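Side-chain contacts in F-actin-capping protein subunit alpha (Dictyostelium discoideum, PDB 4AKR), which caps the fast-growing barbed ends of actin filaments independently of calcium, blocking subunit exchange there without severing the filaments: residues A[73-76]-A[77-80]; A[7-10]-A[11-14]. All blocks are in the same frame, centred on the assembly; numbering follows the deposited sequence.

Contact 1: A[73-76]-A[77-80]; sequences EISN and NEYL
A tight beta hairpin with a classic bulge joins strand 73-75 to strand 78-81. A type I turn from Ser-75 to Glu-78 reverses the chain. At the bulge, Ile-74 and Ser-75 both face Glu-78. Ile-74 N gives Glu-78 O a nearly straight bond of 2.7 Å (172°), while Ser-75 N reaches the same oxygen in a weak one. Glu-78 N returns a weak bond to Ser-75 O.

Glu-73 and Tyr-79 form a non-hydrogen-bonded pair, and their side chains run alongside each other in the same direction. Glu-73 CG is anti to the backbone N (chi1 -174°), and the extended chain follows the ring, with Glu-73 CB 3.5 Å from Tyr-79 CE2. At the ring edge, near its plane, Tyr-79 OH donates to Glu-73 OE1 at 2.6 Å, though the hydroxyl position is less certain. The carboxylate is turned 84° from the ring. A phenylalanine in place of Tyr-79 would probably take this donor from Glu-73 OE1, leaving the carboxylate to its salt bridge with Arg-49. From the bulge, Ile-74 CD1 reaches across to Leu-80 CB at 3.7 Å.

That salt bridge runs from Glu-73 OE2 to helix 44-55. Tyr-79 touches Thr-53 of that helix, and strand 78-81 pairs onward with strand 86-91.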
loop_
_atom_site.group_PDB
_atom_site.type_symbol
_atom_site.label_atom_id
_atom_site.label_comp_id
_atom_site.label_asym_id
_atom_site.label_seq_id
_atom_site.Cartn_x
_atom_site.Cartn_y
_atom_site.Cartn_z
ATOM N N GLU A 73 -1.812 27.786 -6.283
ATOM C CA GLU A 73 -3.232 27.973 -6.554
ATOM C C GLU A 73 -3.673 29.425 -6.331
ATOM O O GLU A 73 -3.552 29.956 -5.236
ATOM C CB GLU A 73 -4.046 27.023 -5.663
ATOM C CG GLU A 73 -5.537 27.003 -5.942
ATOM C CD GLU A 73 -6.240 25.831 -5.266
ATOM O OE1 GLU A 73 -5.930 24.675 -5.612
ATOM O OE2 GLU A 73 -7.100 26.061 -4.394
ATOM N N ILE A 74 -4.175 30.064 -7.383
ATOM C CA ILE A 74 -4.637 31.446 -7.298
ATOM C C ILE A 74 -6.152 31.422 -7.159
ATOM O O ILE A 74 -6.745 32.193 -6.406
ATOM C CB ILE A 74 -4.281 32.239 -8.573
ATOM C CG1 ILE A 74 -2.770 32.202 -8.810
ATOM C CG2 ILE A 74 -4.754 33.672 -8.433
ATOM C CD1 ILE A 74 -2.339 32.808 -10.133
ATOM N N SER A 75 -6.758 30.514 -7.910
ATOM C CA SER A 75 -8.196 30.301 -7.931
ATOM C C SER A 75 -8.390 28.789 -7.923
ATOM O O SER A 75 -7.414 28.037 -7.992
ATOM C CB SER A 75 -8.787 30.897 -9.207
ATOM O OG SER A 75 -10.038 30.318 -9.523
ATOM N N ASN A 76 -9.638 28.344 -7.849
ATOM C CA ASN A 76 -9.935 26.916 -7.829
ATOM C C ASN A 76 -9.431 26.203 -9.090
ATOM O O ASN A 76 -9.237 24.982 -9.094
ATOM C CB ASN A 76 -11.444 26.714 -7.681
ATOM C CG ASN A 76 -11.800 25.355 -7.119
ATOM O OD1 ASN A 76 -11.644 24.325 -7.784
ATOM N ND2 ASN A 76 -12.280 25.341 -5.878
ATOM N N ASN A 77 -9.215 26.963 -10.157
ATOM C CA ASN A 77 -8.739 26.385 -11.406
ATOM C C ASN A 77 -7.597 27.172 -12.033
ATOM O O ASN A 77 -7.320 27.035 -13.226
ATOM C CB ASN A 77 -9.892 26.285 -12.402
ATOM C CG ASN A 77 -11.058 25.516 -11.844
ATOM O OD1 ASN A 77 -11.728 25.976 -10.914
ATOM N ND2 ASN A 77 -11.304 24.326 -12.389
ATOM N N GLU A 78 -6.928 27.992 -11.236
ATOM C CA GLU A 78 -5.826 28.777 -11.764
ATOM C C GLU A 78 -4.570 28.573 -10.943
ATOM O O GLU A 78 -4.579 28.699 -9.719
ATOM C CB GLU A 78 -6.200 30.257 -11.810
ATOM C CG GLU A 78 -7.325 30.567 -12.783
ATOM C CD GLU A 78 -7.722 32.029 -12.740
ATOM O OE1 GLU A 78 -7.981 32.541 -11.629
ATOM O OE2 GLU A 78 -7.774 32.667 -13.811
ATOM N N TYR A 79 -3.484 28.265 -11.638
ATOM C CA TYR A 79 -2.212 28.002 -10.994
ATOM C C TYR A 79 -1.101 28.857 -11.581
ATOM O O TYR A 79 -0.967 28.984 -12.800
ATOM C CB TYR A 79 -1.910 26.505 -11.110
ATOM C CG TYR A 79 -2.948 25.690 -10.369
ATOM C CD1 TYR A 79 -4.172 25.363 -10.970
ATOM C CD2 TYR A 79 -2.778 25.381 -9.019
ATOM C CE1 TYR A 79 -5.206 24.763 -10.235
ATOM C CE2 TYR A 79 -3.798 24.780 -8.277
ATOM C CZ TYR A 79 -5.008 24.482 -8.887
ATOM O OH TYR A 79 -6.025 23.955 -8.125
ATOM N N LEU A 80 -0.326 29.456 -10.683
ATOM C CA LEU A 80 0.778 30.329 -11.035
ATOM C C LEU A 80 2.044 29.545 -11.348
ATOM O O LEU A 80 2.375 28.566 -10.675
ATOM C CB LEU A 80 1.050 31.302 -9.884
ATOM C CG LEU A 80 2.134 32.366 -10.097
ATOM C CD1 LEU A 80 1.686 33.354 -11.171
ATOM C CD2 LEU A 80 2.389 33.109 -8.796
#

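Contact 2: A[7-10]-A[11-14]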
loop_
_atom_site.group_PDB
_atom_site.type_symbol
_atom_site.label_atom_id
_atom_site.label_comp_id
_atom_site.label_asym_id
_atom_site.label_seq_id
_atom_site.Cartn_x
_atom_site.Cartn_y
_atom_site.Cartn_z
ATOM N N LEU A 7 -23.224 6.578 0.400
ATOM C CA LEU A 7 -22.636 5.949 -0.774
ATOM C C LEU A 7 -21.699 6.939 -1.460
ATOM O O LEU A 7 -20.706 6.542 -2.081
ATOM C CB LEU A 7 -23.726 5.513 -1.752
ATOM C CG LEU A 7 -24.632 4.379 -1.276
ATOM C CD1 LEU A 7 -25.593 3.996 -2.397
ATOM C CD2 LEU A 7 -23.786 3.176 -0.857
ATOM N N VAL A 8 -22.016 8.229 -1.343
ATOM C CA VAL A 8 -21.187 9.284 -1.928
ATOM C C VAL A 8 -19.872 9.425 -1.161
ATOM O O VAL A 8 -18.813 9.606 -1.759
ATOM C CB VAL A 8 -21.923 10.645 -1.922
ATOM C CG1 VAL A 8 -20.933 11.781 -2.132
ATOM C CG2 VAL A 8 -22.985 10.661 -3.016
ATOM N N GLN A 9 -19.937 9.334 0.164
ATOM C CA GLN A 9 -18.732 9.457 0.973
ATOM C C GLN A 9 -17.815 8.258 0.763
ATOM O O GLN A 9 -16.594 8.391 0.837
ATOM C CB GLN A 9 -19.078 9.562 2.456
ATOM C CG GLN A 9 -17.848 9.727 3.359
ATOM C CD GLN A 9 -17.199 11.099 3.239
ATOM O OE1 GLN A 9 -17.822 12.115 3.548
ATOM N NE2 GLN A 9 -15.945 11.134 2.795
ATOM N N ILE A 10 -18.399 7.090 0.508
ATOM C CA ILE A 10 -17.595 5.883 0.295
ATOM C C ILE A 10 -16.731 6.056 -0.956
ATOM O O ILE A 10 -15.511 5.868 -0.915
ATOM C CB ILE A 10 -18.487 4.620 0.127
ATOM C CG1 ILE A 10 -19.216 4.324 1.437
ATOM C CG2 ILE A 10 -17.632 3.413 -0.274
ATOM C CD1 ILE A 10 -20.131 3.133 1.371
ATOM N N ALA A 11 -17.377 6.437 -2.056
ATOM C CA ALA A 11 -16.697 6.646 -3.328
ATOM C C ALA A 11 -15.680 7.782 -3.293
ATOM O O ALA A 11 -14.703 7.751 -4.027
ATOM C CB ALA A 11 -17.718 6.901 -4.428
ATOM N N THR A 12 -15.913 8.784 -2.447
ATOM C CA THR A 12 -14.994 9.912 -2.334
ATOM C C THR A 12 -13.695 9.404 -1.743
ATOM O O THR A 12 -12.614 9.786 -2.174
ATOM C CB THR A 12 -15.557 11.036 -1.415
ATOM O OG1 THR A 12 -16.742 11.585 -1.995
ATOM C CG2 THR A 12 -14.537 12.155 -1.243
ATOM N N ASN A 13 -13.805 8.530 -0.753
ATOM C CA ASN A 13 -12.616 7.975 -0.110
ATOM C C ASN A 13 -11.791 7.087 -1.031
ATOM O O ASN A 13 -10.567 7.027 -0.897
ATOM C CB ASN A 13 -13.013 7.207 1.149
ATOM C CG ASN A 13 -13.032 8.091 2.369
ATOM O OD1 ASN A 13 -12.026 8.216 3.072
ATOM N ND2 ASN A 13 -14.165 8.734 2.615
ATOM N N PHE A 14 -12.447 6.382 -1.952
ATOM C CA PHE A 14 -11.701 5.552 -2.889
ATOM C C PHE A 14 -10.852 6.495 -3.736
ATOM O O PHE A 14 -9.622 6.392 -3.776
ATOM C CB PHE A 14 -12.642 4.756 -3.806
ATOM C CG PHE A 14 -13.429 3.684 -3.099
ATOM C CD1 PHE A 14 -13.027 3.200 -1.856
ATOM C CD2 PHE A 14 -14.574 3.154 -3.678
ATOM C CE1 PHE A 14 -13.751 2.210 -1.207
ATOM C CE2 PHE A 14 -15.302 2.167 -3.039
ATOM C CZ PHE A 14 -14.891 1.693 -1.797
#
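The Phe-14 ring has the carbonyl oxygen of Ile-10 over one face, 3.7 Å above its plane and offset toward the rim. The two residues stand about one turn apart on the alpha helix 4-16. At the far end of the ring, Phe-14 CZ meets the Ile-10 CG2 methyl at 3.6 Å. The two side chains lie side by side and point the same way. Ile-10 CG2 is anti to its own nitrogen, which brings this branch, rather than CG1, to the ring. Ile-10 O also accepts the i+4 bond from Phe-14 N, in the carbonyl plane.

The amides of Gln-9 and Asn-13 are the other flat groups. Their planes are 61° apart, and Gln-9 NE2 comes within 3.0 Å of Asn-13 ND2. As modelled, two donors face each other here, so the amide orientations are less certain. In this model Asn-13 ND2 bonds to Gln-9 O at 3.0 Å, almost straight (178°) and with the acceptor in the amide plane. Asn-13 N reaches that oxygen from the opposite face of the carbonyl plane. Two bonds from one residue thus grip a single backbone oxygen.

Ala-11 and Phe-14 pack on Val-30 of helix 23-31, and Val-8 packs on Leu-39 and Leu-40. Leu-7, Ile-10 and Phe-14 also touch the other protein chain, so this helix contributes to the subunit interface.

Thr-12 repeats the double grip one residue earlier. Its N bonds to Val-8 O at 3.1 Å, and its OG1 meets that oxygen at 2.9 Å from above the carbonyl plane.

How the contacts relate
Contact 2 comes first along the chain, within helix 4-16. Contact 1 follows in the hairpin of strands 73-75 and 78-81. Their centres are 26 Å apart, and their nearest atoms are about 14 Å apart, so they do not touch. Helix 44-55 lies between them in sequence and packs against contact 1. The two also differ in setting. Contact 1 is at the surface, and no other protein chain of the assembly touches it. Contact 2 is partly buried and meets the other chain. Both use backbone oxygens twice, though at the bulge one of the two bonds is weak, and in the helix there are two such oxygens.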